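GCN5-related N-acetyltransferase (Brucella melitensis biovar Abortus 2308, PDB 3TCV) probably transfers an acetyl group from acetyl-coenzyme A to an amine, perhaps the N terminus of a protein, as a member of the GNAT superfamily. Local coordinates at residues Leu49-His54 and Pro87-Ala92; Asp56-Ala61 and Gly109-Arg114. One frame throughout, in Å; residues are numbered along the deposited sequence.

Contact 1 (Leu49-His54 and Pro87-Ala92); sequences LNAQKH and PWLDKA
Leu49 CD2 approaches the Trp88 indole obliquely, 4.5 Å from Trp88 CZ3, while Ala92 CB, from the same helix as the indole, lies over one of its faces, offset toward the rim; Phe100 adds an edge-to-face ring contact. The other flat group, His54, has Lys53 CB over the centre of one face and the Leu49 C and Asn50 N atoms in plane at its edge. There Asn50 N donates to His54 ND1 (3.0 Å), and NE2 bonds to Glu47, so the ring is gripped at both nitrogens. Across the interface the packing is apolar. Leu49 pushes CD2 to 3.6 Å from Ala92 CB, a methyl short enough to let the branch in beside the indole. A chi1 of 178° swings the Leu89 branch across, bringing CD2 to 3.7 Å from Ala51 CB. Ala51, equally compact, lets the backbones come close: its CA is 5.9 Å from that of Asp90. Asn50, whose side chain mimics a backbone acceptor, is the N-cap: OD1 takes Lys53 N in the carbonyl plane at 2.8 Å. A helix that follows strand 44-48 after a two-residue turn and packs on helix 82-94 belongs to the N-terminal part of the GNAT fold.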
loop_
_atom_site.group_PDB
_atom_site.type_symbol
_atom_site.label_atom_id
_atom_site.label_comp_id
_atom_site.label_asym_id
_atom_site.label_seq_id
_atom_site.Cartn_x
_atom_site.Cartn_y
_atom_site.Cartn_z
ATOM N N LEU B 49 -14.587 -19.889 0.177
ATOM C CA LEU B 49 -14.012 -20.845 1.128
ATOM C C LEU B 49 -15.046 -21.141 2.229
ATOM O O LEU B 49 -15.621 -20.222 2.790
ATOM C CB LEU B 49 -12.709 -20.322 1.729
ATOM C CG LEU B 49 -11.936 -21.239 2.667
ATOM C CD1 LEU B 49 -11.547 -22.500 1.944
ATOM C CD2 LEU B 49 -10.705 -20.523 3.240
ATOM N N ASN B 50 -15.251 -22.426 2.497
ATOM C CA ASN B 50 -16.201 -22.915 3.518
ATOM C C ASN B 50 -15.548 -24.044 4.318
ATOM O O ASN B 50 -15.103 -25.046 3.755
ATOM C CB ASN B 50 -17.506 -23.371 2.847
ATOM C CG ASN B 50 -18.497 -23.993 3.828
ATOM O OD1 ASN B 50 -18.402 -25.167 4.135
ATOM N ND2 ASN B 50 -19.458 -23.199 4.307
ATOM N N ALA B 51 -15.505 -23.868 5.638
ATOM C CA ALA B 51 -14.784 -24.766 6.510
ATOM C C ALA B 51 -15.273 -26.205 6.408
ATOM O O ALA B 51 -14.461 -27.116 6.278
ATOM C CB ALA B 51 -14.852 -24.276 7.951
ATOM N N GLN B 52 -16.591 -26.401 6.461
ATOM C CA GLN B 52 -17.187 -27.743 6.430
ATOM C C GLN B 52 -17.002 -28.401 5.064
ATOM O O GLN B 52 -16.656 -29.571 4.982
ATOM C CB GLN B 52 -18.680 -27.689 6.819
ATOM N N LYS B 53 -17.188 -27.637 3.990
ATOM C CA LYS B 53 -17.054 -28.196 2.652
ATOM C C LYS B 53 -15.598 -28.462 2.245
ATOM O O LYS B 53 -15.294 -29.495 1.653
ATOM C CB LYS B 53 -17.723 -27.295 1.625
ATOM C CG LYS B 53 -17.862 -27.957 0.265
ATOM C CD LYS B 53 -18.774 -27.175 -0.664
ATOM C CE LYS B 53 -18.868 -27.842 -2.032
ATOM N NZ LYS B 53 -19.886 -27.152 -2.868
ATOM N N HIS B 54 -14.707 -27.525 2.556
ATOM C CA HIS B 54 -13.339 -27.559 2.021
ATOM C C HIS B 54 -12.270 -27.931 3.005
ATOM O O HIS B 54 -11.143 -28.207 2.594
ATOM C CB HIS B 54 -12.989 -26.192 1.413
ATOM C CG HIS B 54 -13.962 -25.719 0.386
ATOM N ND1 HIS B 54 -14.589 -24.527 0.472
ATOM C CD2 HIS B 54 -14.417 -26.315 -0.786
ATOM C CE1 HIS B 54 -15.395 -24.367 -0.591
ATOM N NE2 HIS B 54 -15.291 -25.455 -1.365
ATOM N N PRO B 87 -8.658 -23.235 13.326
ATOM C CA PRO B 87 -8.781 -21.798 13.593
ATOM C C PRO B 87 -8.516 -20.913 12.372
ATOM O O PRO B 87 -9.296 -20.010 12.094
ATOM C CB PRO B 87 -7.726 -21.551 14.669
ATOM C CG PRO B 87 -7.678 -22.847 15.405
ATOM C CD PRO B 87 -7.797 -23.889 14.323
ATOM N N TRP B 88 -7.426 -21.178 11.668
ATOM C CA TRP B 88 -7.136 -20.433 10.423
ATOM C C TRP B 88 -8.207 -20.613 9.407
ATOM O O TRP B 88 -8.599 -19.662 8.733
ATOM C CB TRP B 88 -5.773 -20.805 9.822
ATOM C CG TRP B 88 -5.481 -19.997 8.566
ATOM C CD1 TRP B 88 -4.817 -18.775 8.464
ATOM C CD2 TRP B 88 -5.880 -20.325 7.202
ATOM N NE1 TRP B 88 -4.785 -18.350 7.157
ATOM C CE2 TRP B 88 -5.404 -19.230 6.354
ATOM C CE3 TRP B 88 -6.590 -21.368 6.614
ATOM C CZ2 TRP B 88 -5.627 -19.219 4.985
ATOM C CZ3 TRP B 88 -6.789 -21.345 5.234
ATOM C CH2 TRP B 88 -6.323 -20.279 4.445
ATOM N N LEU B 89 -8.698 -21.837 9.262
ATOM C CA LEU B 89 -9.716 -22.147 8.280
ATOM C C LEU B 89 -11.004 -21.379 8.558
ATOM O O LEU B 89 -11.609 -20.803 7.652
ATOM C CB LEU B 89 -10.001 -23.652 8.301
ATOM C CG LEU B 89 -11.077 -24.142 7.350
ATOM C CD1 LEU B 89 -10.634 -23.966 5.893
ATOM C CD2 LEU B 89 -11.381 -25.596 7.673
ATOM N N ASP B 90 -11.442 -21.394 9.814
ATOM C CA ASP B 90 -12.662 -20.671 10.190
ATOM C C ASP B 90 -12.535 -19.160 9.960
ATOM O O ASP B 90 -13.446 -18.519 9.432
ATOM C CB ASP B 90 -13.017 -20.966 11.644
ATOM C CG ASP B 90 -13.335 -22.426 11.871
ATOM O OD1 ASP B 90 -13.455 -23.173 10.872
ATOM O OD2 ASP B 90 -13.440 -22.843 13.045
ATOM N N LYS B 91 -11.420 -18.580 10.373
ATOM C CA LYS B 91 -11.216 -17.140 10.184
ATOM C C LYS B 91 -11.212 -16.797 8.689
ATOM O O LYS B 91 -11.883 -15.847 8.253
ATOM C CB LYS B 91 -9.919 -16.702 10.825
ATOM C CG LYS B 91 -9.685 -15.214 10.772
ATOM C CD LYS B 91 -8.326 -14.885 11.371
ATOM C CE LYS B 91 -8.141 -13.378 11.486
ATOM N NZ LYS B 91 -6.690 -13.074 11.572
ATOM N N ALA B 92 -10.485 -17.589 7.911
ATOM C CA ALA B 92 -10.393 -17.379 6.453
ATOM C C ALA B 92 -11.755 -17.520 5.759
ATOM O O ALA B 92 -12.068 -16.736 4.861
ATOM C CB ALA B 92 -9.377 -18.328 5.813
#

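Contact 2 (Asp56-Ala61 and Gly109-Arg114); sequences DELFAA and GKVAGR
Helix 56-61 crosses strand 110-114 at -61°, the axes approaching to 7.1 Å, with Glu57 set against Val111 and Ala61 against Ala112. Glu57 makes the direct polar link. CG lies beside the backbone N (chi1 -68°) and the chain is extended beyond it, long enough for OE1 to accept from Val111 N at 2.9 Å, on the anti side and 21° out of the carboxylate plane. Lys110 crosses the glutamate at about a right angle; its NZ, 4.3 Å from Glu57 OE2, is too far for a salt bridge, though the opposite charges probably favour one another. A water donates to both Glu57 O and Val111 O, tying the helix carbonyl to the strand. Here the first GNAT helix lies on the central sheet, over a strand that carries a classic beta bulge at Ala112 and Gly113 opposite Val103. Branched Val111 suits the buried middle, its CB 3.8 Å from Glu57 CB and its CG1 3.9 Å from Leu58 CB. The small Ala61 methyl sits 3.8 Å from Ala112 O. Leu58 reaches further along, CD1 lying 3.9 Å from Arg114 CG. Arg114 offers this aliphatic stem to the leucine while its guanidinium binds Ser131 O and forms a salt bridge with Glu76.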
loop_
_atom_site.group_PDB
_atom_site.type_symbol
_atom_site.label_atom_id
_atom_site.label_comp_id
_atom_site.label_asym_id
_atom_site.label_seq_id
_atom_site.Cartn_x
_atom_site.Cartn_y
_atom_site.Cartn_z
ATOM N N ASP B 56 -11.304 -30.507 5.066
ATOM C CA ASP B 56 -10.522 -31.736 5.020
ATOM C C ASP B 56 -9.581 -31.796 3.826
ATOM O O ASP B 56 -8.394 -32.112 3.983
ATOM C CB ASP B 56 -11.429 -32.962 5.056
ATOM C CG ASP B 56 -12.180 -33.094 6.387
ATOM O OD1 ASP B 56 -11.861 -32.362 7.366
ATOM O OD2 ASP B 56 -13.098 -33.929 6.455
ATOM N N GLU B 57 -10.099 -31.490 2.639
ATOM C CA GLU B 57 -9.294 -31.567 1.436
ATOM C C GLU B 57 -8.264 -30.439 1.396
ATOM O O GLU B 57 -7.168 -30.644 0.904
ATOM C CB GLU B 57 -10.161 -31.587 0.165
ATOM C CG GLU B 57 -10.980 -32.861 0.022
ATOM C CD GLU B 57 -11.858 -32.901 -1.222
ATOM O OE1 GLU B 57 -11.784 -32.001 -2.083
ATOM O OE2 GLU B 57 -12.660 -33.862 -1.343
ATOM N N LEU B 58 -8.590 -29.265 1.937
ATOM C CA LEU B 58 -7.594 -28.173 1.950
ATOM C C LEU B 58 -6.512 -28.488 2.972
ATOM O O LEU B 58 -5.341 -28.182 2.757
ATOM C CB LEU B 58 -8.230 -26.809 2.241
ATOM C CG LEU B 58 -7.271 -25.617 2.226
ATOM C CD1 LEU B 58 -6.575 -25.512 0.876
ATOM C CD2 LEU B 58 -8.034 -24.348 2.589
ATOM N N PHE B 59 -6.893 -29.121 4.080
ATOM C CA PHE B 59 -5.892 -29.579 5.033
ATOM C C PHE B 59 -4.930 -30.529 4.333
ATOM O O PHE B 59 -3.726 -30.417 4.491
ATOM C CB PHE B 59 -6.497 -30.287 6.253
ATOM C CG PHE B 59 -5.458 -31.006 7.079
ATOM C CD1 PHE B 59 -4.540 -30.298 7.830
ATOM C CD2 PHE B 59 -5.364 -32.394 7.043
ATOM C CE1 PHE B 59 -3.553 -30.960 8.542
ATOM C CE2 PHE B 59 -4.392 -33.066 7.770
ATOM C CZ PHE B 59 -3.483 -32.354 8.520
ATOM N N ALA B 60 -5.470 -31.476 3.568
ATOM C CA ALA B 60 -4.662 -32.434 2.833
ATOM C C ALA B 60 -3.670 -31.725 1.914
ATOM O O ALA B 60 -2.462 -31.992 1.936
ATOM C CB ALA B 60 -5.556 -33.356 2.014
ATOM N N ALA B 61 -4.199 -30.829 1.097
ATOM C CA ALA B 61 -3.359 -30.044 0.170
ATOM C C ALA B 61 -2.264 -29.256 0.897
ATOM O O ALA B 61 -1.149 -29.098 0.386
ATOM C CB ALA B 61 -4.234 -29.117 -0.671
ATOM N N GLY B 109 -11.464 -33.493 -8.915
ATOM C CA GLY B 109 -12.542 -33.037 -8.045
ATOM C C GLY B 109 -12.122 -32.582 -6.650
ATOM O O GLY B 109 -12.984 -32.254 -5.840
ATOM N N LYS B 110 -10.814 -32.531 -6.377
ATOM C CA LYS B 110 -10.284 -32.238 -5.041
ATOM C C LYS B 110 -9.906 -30.768 -4.886
ATOM O O LYS B 110 -9.452 -30.138 -5.832
ATOM C CB LYS B 110 -9.007 -33.041 -4.758
ATOM C CG LYS B 110 -9.082 -34.557 -4.924
ATOM C CD LYS B 110 -10.008 -35.202 -3.940
ATOM C CE LYS B 110 -9.933 -36.730 -4.052
ATOM N NZ LYS B 110 -11.143 -37.344 -3.435
ATOM N N VAL B 111 -10.060 -30.251 -3.678
ATOM C CA VAL B 111 -9.519 -28.933 -3.348
ATOM C C VAL B 111 -8.006 -29.040 -3.470
ATOM O O VAL B 111 -7.384 -29.968 -2.941
ATOM C CB VAL B 111 -9.924 -28.486 -1.934
ATOM C CG1 VAL B 111 -9.223 -27.169 -1.561
ATOM C CG2 VAL B 111 -11.455 -28.394 -1.813
ATOM N N ALA B 112 -7.422 -28.122 -4.225
ATOM C CA ALA B 112 -5.988 -28.170 -4.512
ATOM C C ALA B 112 -5.219 -27.009 -3.893
ATOM O O ALA B 112 -4.005 -27.035 -3.840
ATOM C CB ALA B 112 -5.775 -28.190 -6.017
ATOM N N GLY B 113 -5.938 -26.011 -3.420
ATOM C CA GLY B 113 -5.314 -24.836 -2.834
ATOM C C GLY B 113 -6.326 -23.793 -2.488
ATOM O O GLY B 113 -7.540 -24.067 -2.409
ATOM N N ARG B 114 -5.852 -22.570 -2.310
ATOM C CA ARG B 114 -6.747 -21.469 -1.981
ATOM C C ARG B 114 -6.116 -20.153 -2.437
ATOM O O ARG B 114 -4.914 -20.110 -2.693
ATOM C CB ARG B 114 -7.092 -21.467 -0.473
ATOM C CG ARG B 114 -5.942 -21.730 0.483
ATOM C CD ARG B 114 -5.030 -20.537 0.745
ATOM N NE ARG B 114 -4.091 -20.791 1.843
ATOM C CZ ARG B 114 -3.243 -19.905 2.363
ATOM N NH1 ARG B 114 -3.160 -18.680 1.869
ATOM N NH2 ARG B 114 -2.485 -20.229 3.403
HETATM O O HOH W 1 -6.885 -32.189 -1.365
HETATM O O HOH W 2 -13.342 -34.563 -3.619
#

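From the N terminus, strand 44-48 runs into helix 51-61, which serves both contacts: its start, with Leu49 just ahead of it, belongs to contact 1 and its later turns to contact 2. The chain then passes helix 67-70 and returns along helix 82-94, where contact 1 closes a loop of 32 residues. After strand 99-105 it turns into strand 110-121, and contact 2 closes a loop of 47. The segments alternate, so the two closures cross. Their centres are 11 Å apart and they touch directly: Trp88 CH2 lies 3.5 Å from Arg114 NE, and Leu49 packs on Leu58. Contact 1 ties helix 82-94 to the start of helix 51-61; contact 2 ties its later part to strand 110-121.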